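Local coordinates for uncharacterized protein (PDB 4XE7) that probably polymerises into nucleotide-dependent, actin-like filaments that segregate plasmid DNA, as other bacterial ParM proteins do, and is captured here without nucleotide, at residues E281-I284 and L285-F288; R300-F303 and I304-V308; L345-A348 and E349-A353. All blocks are in the same frame, centred on the assembly; numbering follows the deposited sequence.

Interaction 1. Residues E281-I284 and L285-F288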
ATOM      1  N   GLU A 281      -8.069 -22.524  29.519  1.00 21.40           N
ATOM      2  CA  GLU A 281      -7.540 -23.647  30.295  1.00 25.14           C
ATOM      3  C   GLU A 281      -6.835 -23.119  31.546  1.00 34.31           C
ATOM      4  O   GLU A 281      -6.657 -23.844  32.525  1.00 29.39           O
ATOM      5  CB  GLU A 281      -6.573 -24.511  29.463  1.00 26.66           C
ATOM      6  CG  GLU A 281      -7.207 -25.136  28.205  1.00 31.24           C
ATOM      7  CD  GLU A 281      -6.175 -25.788  27.282  1.00 47.87           C
ATOM      8  OE1 GLU A 281      -4.987 -25.837  27.659  1.00 50.87           O
ATOM      9  OE2 GLU A 281      -6.546 -26.245  26.175  1.00 53.60           O
ATOM     10  N   ASN A 282      -6.438 -21.851  31.496  1.00 26.72           N
ATOM     11  CA  ASN A 282      -5.803 -21.171  32.617  1.00 28.70           C
ATOM     12  C   ASN A 282      -6.795 -20.923  33.753  1.00 31.65           C
ATOM     13  O   ASN A 282      -7.937 -20.525  33.520  1.00 27.64           O
ATOM     14  CB  ASN A 282      -5.188 -19.856  32.134  1.00 27.44           C
ATOM     15  CG  ASN A 282      -4.313 -19.187  33.176  1.00 31.57           C
ATOM     16  OD1 ASN A 282      -4.767 -18.855  34.257  1.00 28.82           O
ATOM     17  ND2 ASN A 282      -3.051 -18.966  32.832  1.00 25.59           N
ATOM     18  N   GLU A 283      -6.361 -21.165  34.988  1.00 27.65           N
ATOM     19  CA  GLU A 283      -7.274 -21.142  36.122  1.00 29.07           C
ATOM     20  C   GLU A 283      -7.755 -19.724  36.473  1.00 28.28           C
ATOM     21  O   GLU A 283      -8.865 -19.545  36.960  1.00 24.98           O
ATOM     22  CB  GLU A 283      -6.616 -21.791  37.343  1.00 37.34           C
ATOM     23  CG  GLU A 283      -6.405 -23.304  37.204  1.00 45.47           C
ATOM     24  CD  GLU A 283      -7.713 -24.074  37.109  1.00 52.37           C
ATOM     25  OE1 GLU A 283      -8.710 -23.640  37.727  1.00 59.02           O
ATOM     26  OE2 GLU A 283      -7.749 -25.109  36.408  1.00 47.89           O
ATOM     27  N   ILE A 284      -6.917 -18.725  36.237  1.00 22.50           N
ATOM     28  CA  ILE A 284      -7.311 -17.338  36.449  1.00 29.01           C
ATOM     29  C   ILE A 284      -8.485 -16.962  35.531  1.00 31.09           C
ATOM     30  O   ILE A 284      -9.460 -16.327  35.962  1.00 26.97           O
ATOM     31  CB  ILE A 284      -6.117 -16.393  36.205  1.00 27.96           C
ATOM     32  CG1 ILE A 284      -4.972 -16.753  37.160  1.00 32.15           C
ATOM     33  CG2 ILE A 284      -6.547 -14.912  36.322  1.00 22.41           C
ATOM     34  CD1 ILE A 284      -3.624 -16.158  36.769  1.00 33.60           C
ATOM     35  N   LEU A 285      -8.396 -17.380  34.271  1.00 22.79           N
ATOM     36  CA  LEU A 285      -9.462 -17.127  33.303  1.00 22.52           C
ATOM     37  C   LEU A 285     -10.735 -17.890  33.676  1.00 21.74           C
ATOM     38  O   LEU A 285     -11.844 -17.380  33.523  1.00 30.20           O
ATOM     39  CB  LEU A 285      -9.016 -17.510  31.888  1.00 19.47           C
ATOM     40  CG  LEU A 285      -8.278 -16.452  31.052  1.00 20.29           C
ATOM     41  CD1 LEU A 285      -9.155 -15.193  30.861  1.00 20.84           C
ATOM     42  CD2 LEU A 285      -6.956 -16.098  31.702  1.00 21.90           C
ATOM     43  N   LYS A 286     -10.567 -19.127  34.126  1.00 28.96           N
ATOM     44  CA  LYS A 286     -11.693 -19.894  34.630  1.00 31.90           C
ATOM     45  C   LYS A 286     -12.401 -19.142  35.758  1.00 30.65           C
ATOM     46  O   LYS A 286     -13.625 -19.093  35.801  1.00 29.82           O
ATOM     47  CB  LYS A 286     -11.240 -21.257  35.144  1.00 31.68           C
ATOM     48  CG  LYS A 286     -11.005 -22.321  34.088  1.00 27.20           C
ATOM     49  CD  LYS A 286     -10.938 -23.681  34.784  1.00 37.57           C
ATOM     50  CE  LYS A 286     -10.519 -24.786  33.837  1.00 49.41           C
ATOM     51  NZ  LYS A 286      -9.052 -24.764  33.622  1.00 54.16           N
ATOM     52  N   SER A 287     -11.626 -18.564  36.673  1.00 20.99           N
ATOM     53  CA  SER A 287     -12.209 -17.867  37.815  1.00 26.59           C
ATOM     54  C   SER A 287     -13.030 -16.665  37.372  1.00 27.56           C
ATOM     55  O   SER A 287     -14.093 -16.395  37.917  1.00 28.23           O
ATOM     56  CB  SER A 287     -11.122 -17.405  38.794  1.00 38.55           C
ATOM     57  OG  SER A 287     -10.572 -18.491  39.520  1.00 38.46           O
ATOM     58  N   PHE A 288     -12.542 -15.939  36.380  1.00 25.56           N
ATOM     59  CA  PHE A 288     -13.142 -14.648  36.093  1.00 26.54           C
ATOM     60  C   PHE A 288     -13.838 -14.507  34.744  1.00 29.63           C
ATOM     61  O   PHE A 288     -14.568 -13.546  34.551  1.00 29.73           O
ATOM     62  CB  PHE A 288     -12.070 -13.569  36.221  1.00 22.95           C
ATOM     63  CG  PHE A 288     -11.456 -13.518  37.588  1.00 20.06           C
ATOM     64  CD1 PHE A 288     -12.245 -13.255  38.688  1.00 22.60           C
ATOM     65  CD2 PHE A 288     -10.099 -13.764  37.774  1.00 21.70           C
ATOM     66  CE1 PHE A 288     -11.703 -13.209  39.980  1.00 28.00           C
ATOM     67  CE2 PHE A 288      -9.546 -13.729  39.079  1.00 19.76           C
ATOM     68  CZ  PHE A 288     -10.350 -13.449  40.162  1.00 31.30           C
TER
HETATM   69  O   HOH W   1      -9.905 -21.265  38.685  1.00 33.75           O
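Phe288 lays its ring obliquely against Ile284, whose carbonyl O and CG2 both come up to the CD2 corner (Ile284 CG2 to Phe288 CD2, 4.0 Å), while one face of the ring takes the CB of the adjoining Ser287 over its centre. Both Phe288 and Ile284 lie on helix 283-289, a short surface helix that starts with an Asn N-cap. The Asn282 amide serves that start. With chi1 at -171°, Asn282 carries its amide on the far side of CB from its own backbone N, and OD1 accepts from Ile284 N at 2.9 Å in the amide carbonyl plane. This closes an Asx turn and satisfies an N-H of the first turn, while the amide's ND2 hydrogen-bonds Glu334 OE2 on strand 332-335. Leu285, the buried residue here, packs on Val332 of the same strand, so the cap and the Leu285 side chain both hold the helix to strand 332-335. A further flat group, the carboxylate of Glu283, is met from above its plane, 62° out of it, by the ammonium of Lys286: NZ forms a salt bridge to OE2 at 3.1 Å. The lysine chain runs extended back along the helix and kinks only at its last torsion (chi4 79°), which also brings NZ to 2.8 Å from Glu281 O. The ammonium therefore lies close to a backbone carbonyl as well as the carboxylate at this exposed edge. Beyond it, Glu283 O accepts from Ser287 N in the regular helical bond and also from a water. That water ties the turn together: it donates to Glu283 OE1 at 2.8 Å and accepts from Ser287 OG at 3.0 Å.

Interaction 2. Residues R300-F303 and I304-V308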
ATOM      1  N   ARG A 300      -8.587  -9.220  13.159  1.00 27.25           N
ATOM      2  CA  ARG A 300      -7.480  -9.960  12.561  1.00 28.90           C
ATOM      3  C   ARG A 300      -6.267  -9.058  12.422  1.00 33.15           C
ATOM      4  O   ARG A 300      -5.124  -9.511  12.525  1.00 22.64           O
ATOM      5  CB  ARG A 300      -7.854 -10.524  11.192  1.00 25.73           C
ATOM      6  CG  ARG A 300      -9.134 -11.339  11.178  1.00 29.86           C
ATOM      7  CD  ARG A 300      -9.440 -11.817   9.763  1.00 25.23           C
ATOM      8  NE  ARG A 300     -10.657 -12.620   9.706  1.00 27.87           N
ATOM      9  CZ  ARG A 300     -11.737 -12.297   8.999  1.00 29.97           C
ATOM     10  NH1 ARG A 300     -11.750 -11.189   8.271  1.00 23.79           N
ATOM     11  NH2 ARG A 300     -12.798 -13.092   9.008  1.00 27.40           N
ATOM     12  N   GLU A 301      -6.527  -7.775  12.195  1.00 27.37           N
ATOM     13  CA  GLU A 301      -5.466  -6.810  11.935  1.00 29.86           C
ATOM     14  C   GLU A 301      -4.702  -6.529  13.225  1.00 24.33           C
ATOM     15  O   GLU A 301      -3.482  -6.401  13.229  1.00 29.63           O
ATOM     16  CB  GLU A 301      -6.048  -5.518  11.344  1.00 37.81           C
ATOM     17  CG  GLU A 301      -6.652  -5.659   9.937  1.00 50.33           C
ATOM     18  CD  GLU A 301      -7.904  -6.541   9.876  1.00 54.53           C
ATOM     19  OE1 GLU A 301      -8.726  -6.526  10.822  1.00 48.48           O
ATOM     20  OE2 GLU A 301      -8.060  -7.259   8.869  1.00 57.09           O
ATOM     21  N   ASP A 302      -5.439  -6.434  14.321  1.00 22.41           N
ATOM     22  CA  ASP A 302      -4.872  -6.329  15.659  1.00 26.31           C
ATOM     23  C   ASP A 302      -3.913  -7.507  15.987  1.00 32.26           C
ATOM     24  O   ASP A 302      -2.777  -7.335  16.465  1.00 21.07           O
ATOM     25  CB  ASP A 302      -6.029  -6.276  16.655  1.00 38.09           C
ATOM     26  CG  ASP A 302      -5.610  -5.807  18.014  1.00 47.33           C
ATOM     27  OD1 ASP A 302      -4.760  -4.896  18.078  1.00 56.53           O
ATOM     28  OD2 ASP A 302      -6.135  -6.356  19.017  1.00 42.11           O
ATOM     29  N   PHE A 303      -4.385  -8.713  15.723  1.00 32.45           N
ATOM     30  CA  PHE A 303      -3.569  -9.911  15.893  1.00 24.21           C
ATOM     31  C   PHE A 303      -2.321  -9.885  14.970  1.00 26.14           C
ATOM     32  O   PHE A 303      -1.219 -10.200  15.415  1.00 23.19           O
ATOM     33  CB  PHE A 303      -4.455 -11.142  15.647  1.00 25.05           C
ATOM     34  CG  PHE A 303      -3.696 -12.401  15.342  1.00 26.83           C
ATOM     35  CD1 PHE A 303      -3.287 -13.239  16.364  1.00 22.77           C
ATOM     36  CD2 PHE A 303      -3.423 -12.761  14.029  1.00 31.39           C
ATOM     37  CE1 PHE A 303      -2.598 -14.419  16.081  1.00 20.65           C
ATOM     38  CE2 PHE A 303      -2.734 -13.944  13.731  1.00 29.67           C
ATOM     39  CZ  PHE A 303      -2.321 -14.765  14.765  1.00 28.43           C
ATOM     40  N   ILE A 304      -2.485  -9.492  13.702  1.00 16.12           N
ATOM     41  CA  ILE A 304      -1.328  -9.378  12.818  1.00 19.68           C
ATOM     42  C   ILE A 304      -0.322  -8.336  13.339  1.00 27.17           C
ATOM     43  O   ILE A 304       0.872  -8.628  13.480  1.00 27.70           O
ATOM     44  CB  ILE A 304      -1.736  -9.021  11.361  1.00 29.06           C
ATOM     45  CG1 ILE A 304      -2.512 -10.173  10.716  1.00 29.11           C
ATOM     46  CG2 ILE A 304      -0.503  -8.713  10.503  1.00 27.13           C
ATOM     47  CD1 ILE A 304      -1.655 -11.351  10.360  1.00 34.56           C
ATOM     48  N   GLN A 305      -0.800  -7.128  13.635  1.00 22.28           N
ATOM     49  CA  GLN A 305       0.115  -6.042  13.994  1.00 25.22           C
ATOM     50  C   GLN A 305       0.802  -6.262  15.344  1.00 25.70           C
ATOM     51  O   GLN A 305       2.002  -6.015  15.468  1.00 29.62           O
ATOM     52  CB  GLN A 305      -0.614  -4.692  14.013  1.00 28.19           C
ATOM     53  CG  GLN A 305      -1.167  -4.252  12.654  1.00 44.74           C
ATOM     54  CD  GLN A 305      -0.137  -4.325  11.526  1.00 60.18           C
ATOM     55  OE1 GLN A 305      -0.359  -4.977  10.500  1.00 59.90           O
ATOM     56  NE2 GLN A 305       0.993  -3.651  11.713  1.00 68.10           N
ATOM     57  N   ARG A 306       0.054  -6.708  16.354  1.00 23.04           N
ATOM     58  CA  ARG A 306       0.614  -6.825  17.711  1.00 23.53           C
ATOM     59  C   ARG A 306       1.376  -8.130  17.973  1.00 27.98           C
ATOM     60  O   ARG A 306       2.450  -8.116  18.579  1.00 27.69           O
ATOM     61  CB  ARG A 306      -0.493  -6.681  18.766  1.00 26.43           C
ATOM     62  CG  ARG A 306      -0.810  -5.248  19.140  1.00 28.37           C
ATOM     63  CD  ARG A 306      -2.193  -5.144  19.736  1.00 34.84           C
ATOM     64  NE  ARG A 306      -2.269  -5.837  21.008  1.00 50.19           N
ATOM     65  CZ  ARG A 306      -3.284  -6.605  21.378  1.00 50.82           C
ATOM     66  NH1 ARG A 306      -4.320  -6.777  20.573  1.00 40.00           N
ATOM     67  NH2 ARG A 306      -3.262  -7.195  22.561  1.00 58.93           N
ATOM     68  N   LEU A 307       0.809  -9.254  17.545  1.00 27.00           N
ATOM     69  CA  LEU A 307       1.407 -10.552  17.837  1.00 21.48           C
ATOM     70  C   LEU A 307       2.350 -11.046  16.741  1.00 23.36           C
ATOM     71  O   LEU A 307       3.499 -11.401  17.028  1.00 28.01           O
ATOM     72  CB  LEU A 307       0.320 -11.611  18.074  1.00 28.05           C
ATOM     73  CG  LEU A 307       0.835 -12.994  18.518  1.00 29.94           C
ATOM     74  CD1 LEU A 307       1.593 -12.892  19.841  1.00 23.04           C
ATOM     75  CD2 LEU A 307      -0.297 -14.006  18.647  1.00 21.34           C
ATOM     76  N   VAL A 308       1.875 -11.078  15.492  1.00 13.77           N
ATOM     77  CA  VAL A 308       2.611 -11.772  14.428  1.00 20.92           C
ATOM     78  C   VAL A 308       3.804 -10.994  13.872  1.00 22.80           C
ATOM     79  O   VAL A 308       4.903 -11.546  13.765  1.00 22.28           O
ATOM     80  CB  VAL A 308       1.678 -12.127  13.258  1.00 27.14           C
ATOM     81  CG1 VAL A 308       2.482 -12.534  11.995  1.00 12.82           C
ATOM     82  CG2 VAL A 308       0.691 -13.220  13.681  1.00 28.21           C
TER
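Phe303 O takes two backbone donors, Leu307 N at 3.1 Å and Val308 N at 3.2 Å, because the alpha-helical run at the start of helix 300-317 gives way to a wider pi-type turn over residues 304-308. The two N-H groups arrive differently: Leu307 N stands above the carbonyl plane, whereas Val308 N lies nearly along the C=O axis. On a more exposed side, Asp302 and Arg306 form an i to i+4 salt bridge, their carboxylate and guanidinium planes 30° apart. Asp302 OD2, which also accepts from Lys298 N, comes in at the guanidinium edge; its modelled approach to NH1 is implausibly short and the exact separation doubtful. On the buried side, Ile271 and Leu272 of helix 265-279 pack on the Phe303 ring, while Leu307 touches Val340 and Val308 touches Met344, both on helix 337-362, so this turn joins three helices. The two residues that share the Phe303 carbonyl also grip its phenyl ring. Phe303 swings that ring away from its own backbone N (chi1 161°) and down the helix, where Leu307 CD2 touches Phe303 CE1 at 3.5 Å and Val308 CG2 touches Phe303 CE2, also at 3.5 Å.

Interaction 3. Residues L345-A348 and E349-A353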
ATOM      1  N   LEU A 345       1.487 -22.692   9.166  1.00 23.05           N
ATOM      2  CA  LEU A 345       2.048 -23.721   8.299  1.00 27.00           C
ATOM      3  C   LEU A 345       0.951 -24.420   7.506  1.00 29.42           C
ATOM      4  O   LEU A 345       1.182 -24.858   6.376  1.00 24.36           O
ATOM      5  CB  LEU A 345       2.859 -24.729   9.111  1.00 20.17           C
ATOM      6  CG  LEU A 345       4.074 -24.120   9.796  1.00 22.63           C
ATOM      7  CD1 LEU A 345       4.761 -25.158  10.677  1.00 32.25           C
ATOM      8  CD2 LEU A 345       5.036 -23.582   8.757  1.00 21.09           C
ATOM      9  N   LYS A 346      -0.236 -24.531   8.102  1.00 20.18           N
ATOM     10  CA  LYS A 346      -1.404 -25.030   7.377  1.00 25.62           C
ATOM     11  C   LYS A 346      -1.689 -24.119   6.170  1.00 26.59           C
ATOM     12  O   LYS A 346      -1.907 -24.578   5.036  1.00 19.06           O
ATOM     13  CB  LYS A 346      -2.611 -25.101   8.313  1.00 28.79           C
ATOM     14  CG  LYS A 346      -3.817 -25.817   7.757  1.00 40.26           C
ATOM     15  CD  LYS A 346      -4.615 -26.475   8.879  1.00 45.78           C
ATOM     16  CE  LYS A 346      -5.062 -25.469   9.925  1.00 56.91           C
ATOM     17  NZ  LYS A 346      -5.375 -26.131  11.230  1.00 60.85           N
ATOM     18  N   TYR A 347      -1.643 -22.818   6.419  1.00 24.60           N
ATOM     19  CA  TYR A 347      -1.798 -21.833   5.350  1.00 24.00           C
ATOM     20  C   TYR A 347      -0.668 -21.935   4.317  1.00 22.62           C
ATOM     21  O   TYR A 347      -0.909 -21.886   3.110  1.00 15.79           O
ATOM     22  CB  TYR A 347      -1.857 -20.418   5.943  1.00 13.16           C
ATOM     23  CG  TYR A 347      -1.819 -19.328   4.887  1.00 17.63           C
ATOM     24  CD1 TYR A 347      -2.958 -18.998   4.152  1.00 17.45           C
ATOM     25  CD2 TYR A 347      -0.655 -18.623   4.638  1.00 18.37           C
ATOM     26  CE1 TYR A 347      -2.926 -17.982   3.193  1.00 21.33           C
ATOM     27  CE2 TYR A 347      -0.613 -17.618   3.680  1.00 14.04           C
ATOM     28  CZ  TYR A 347      -1.752 -17.306   2.957  1.00 19.28           C
ATOM     29  OH  TYR A 347      -1.703 -16.312   1.998  1.00 15.36           O
ATOM     30  N   ALA A 348       0.568 -22.063   4.798  1.00 16.76           N
ATOM     31  CA  ALA A 348       1.729 -22.210   3.901  1.00 23.34           C
ATOM     32  C   ALA A 348       1.603 -23.417   2.965  1.00 18.90           C
ATOM     33  O   ALA A 348       1.888 -23.332   1.779  1.00 17.16           O
ATOM     34  CB  ALA A 348       2.999 -22.325   4.700  1.00 16.55           C
ATOM     35  N   GLU A 349       1.171 -24.537   3.518  1.00 20.61           N
ATOM     36  CA  GLU A 349       1.002 -25.768   2.763  1.00 23.66           C
ATOM     37  C   GLU A 349      -0.106 -25.623   1.706  1.00 20.45           C
ATOM     38  O   GLU A 349       0.050 -26.039   0.546  1.00 21.81           O
ATOM     39  CB  GLU A 349       0.707 -26.921   3.740  1.00 26.63           C
ATOM     40  CG  GLU A 349       0.682 -28.305   3.101  1.00 44.45           C
ATOM     41  CD  GLU A 349       1.918 -28.591   2.264  1.00 61.49           C
ATOM     42  OE1 GLU A 349       3.037 -28.601   2.825  1.00 52.91           O
ATOM     43  OE2 GLU A 349       1.769 -28.808   1.040  1.00 77.53           O
ATOM     44  N   ASP A 350      -1.217 -25.006   2.077  1.00 22.58           N
ATOM     45  CA  ASP A 350      -2.283 -24.781   1.104  1.00 21.61           C
ATOM     46  C   ASP A 350      -1.843 -23.819  -0.000  1.00 23.64           C
ATOM     47  O   ASP A 350      -2.137 -24.028  -1.177  1.00 15.87           O
ATOM     48  CB  ASP A 350      -3.533 -24.261   1.800  1.00 21.60           C
ATOM     49  CG  ASP A 350      -4.208 -25.342   2.623  1.00 34.22           C
ATOM     50  OD1 ASP A 350      -3.987 -26.538   2.299  1.00 27.79           O
ATOM     51  OD2 ASP A 350      -4.947 -25.003   3.573  1.00 25.53           O
ATOM     52  N   GLN A 351      -1.114 -22.776   0.375  1.00 20.18           N
ATOM     53  CA  GLN A 351      -0.539 -21.905  -0.634  1.00 21.11           C
ATOM     54  C   GLN A 351       0.492 -22.636  -1.491  1.00 21.81           C
ATOM     55  O   GLN A 351       0.586 -22.391  -2.695  1.00 17.85           O
ATOM     56  CB  GLN A 351       0.091 -20.675   0.018  1.00 15.34           C
ATOM     57  CG  GLN A 351      -0.969 -19.593   0.405  1.00 17.91           C
ATOM     58  CD  GLN A 351      -1.566 -18.885  -0.833  1.00 22.54           C
ATOM     59  OE1 GLN A 351      -1.198 -19.178  -1.968  1.00 18.14           O
ATOM     60  NE2 GLN A 351      -2.483 -17.961  -0.605  1.00 24.81           N
ATOM     61  N   LYS A 352       1.273 -23.516  -0.868  1.00 19.96           N
ATOM     62  CA  LYS A 352       2.280 -24.268  -1.626  1.00 22.01           C
ATOM     63  C   LYS A 352       1.649 -25.023  -2.793  1.00 19.99           C
ATOM     64  O   LYS A 352       2.102 -24.930  -3.930  1.00 20.31           O
ATOM     65  CB  LYS A 352       3.020 -25.258  -0.722  1.00 19.77           C
ATOM     66  CG  LYS A 352       4.125 -26.009  -1.478  1.00 31.89           C
ATOM     67  CD  LYS A 352       4.325 -27.430  -0.972  1.00 34.95           C
ATOM     68  CE  LYS A 352       5.518 -28.107  -1.656  1.00 37.47           C
ATOM     69  NZ  LYS A 352       6.768 -28.087  -0.853  1.00 30.68           N
ATOM     70  N   ALA A 353       0.593 -25.773  -2.498  1.00 20.30           N
ATOM     71  CA  ALA A 353      -0.111 -26.533  -3.517  1.00 27.40           C
ATOM     72  C   ALA A 353      -0.622 -25.613  -4.635  1.00 26.69           C
ATOM     73  O   ALA A 353      -0.532 -25.946  -5.810  1.00 24.20           O
ATOM     74  CB  ALA A 353      -1.270 -27.310  -2.891  1.00 25.64           C
TER
HETATM   75  O   HOH W   2      -2.892 -27.532   4.820  1.00 41.79           O
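Tyr347 and Gln351, one turn apart on the long helix 337-362, run side by side and point the same way, into the interior of the actin-like fold. Gln351 sets its CG over one face of the phenol, 3.8 Å from the ring centroid and 23° off the ring normal, a CH-pi contact offset toward the CZ rim. A bend at chi2 (-71°) then turns the amide so that its plane stands 71° from that of the ring. Gln351 NE2 lies 3.2 Å from Tyr347 OH and is hydrogen-bonded to Ser242 OG, at the start of strand 242-248, directly after the glycine-rich turn that in actin-like proteins usually forms a phosphate-binding loop. The tyrosine ring is further wedged by Tyr267 and Phe376, both edge-to-face with it, while Leu237 packs against both Tyr347 and Gln351. Around the helix from this buried pair, Asp350 divides its carboxylate between two jobs. OD2 bonds to the hydroxyl of Tyr267, tying helix 337-362 to helix 265-279. OD1 faces a water that donates to it at 2.9 Å and also to Lys346 O at 3.1 Å, a carbonyl already engaged by Asp350 N.

In the fold
The three contacts come in series along the C-terminal half of the actin-like chain, on helices 283-289, 300-317 and 337-362. Interaction 1 is the outlier, about 41 Å from the chain centre, its centre about 24 Å from that of interaction 2 and about 34 Å from that of interaction 3. Interactions 2 and 3 lie closer, centres about 20 Å and nearest atoms about 9 Å apart. None touches another, yet helix 265-279 meets both of the latter, and helix 300-317 packs directly on helix 337-362. These packed helices lead from the exposed tip to strands 232-237 and 242-248, whose connecting turn is consistent with an actin-like phosphate-binding loop.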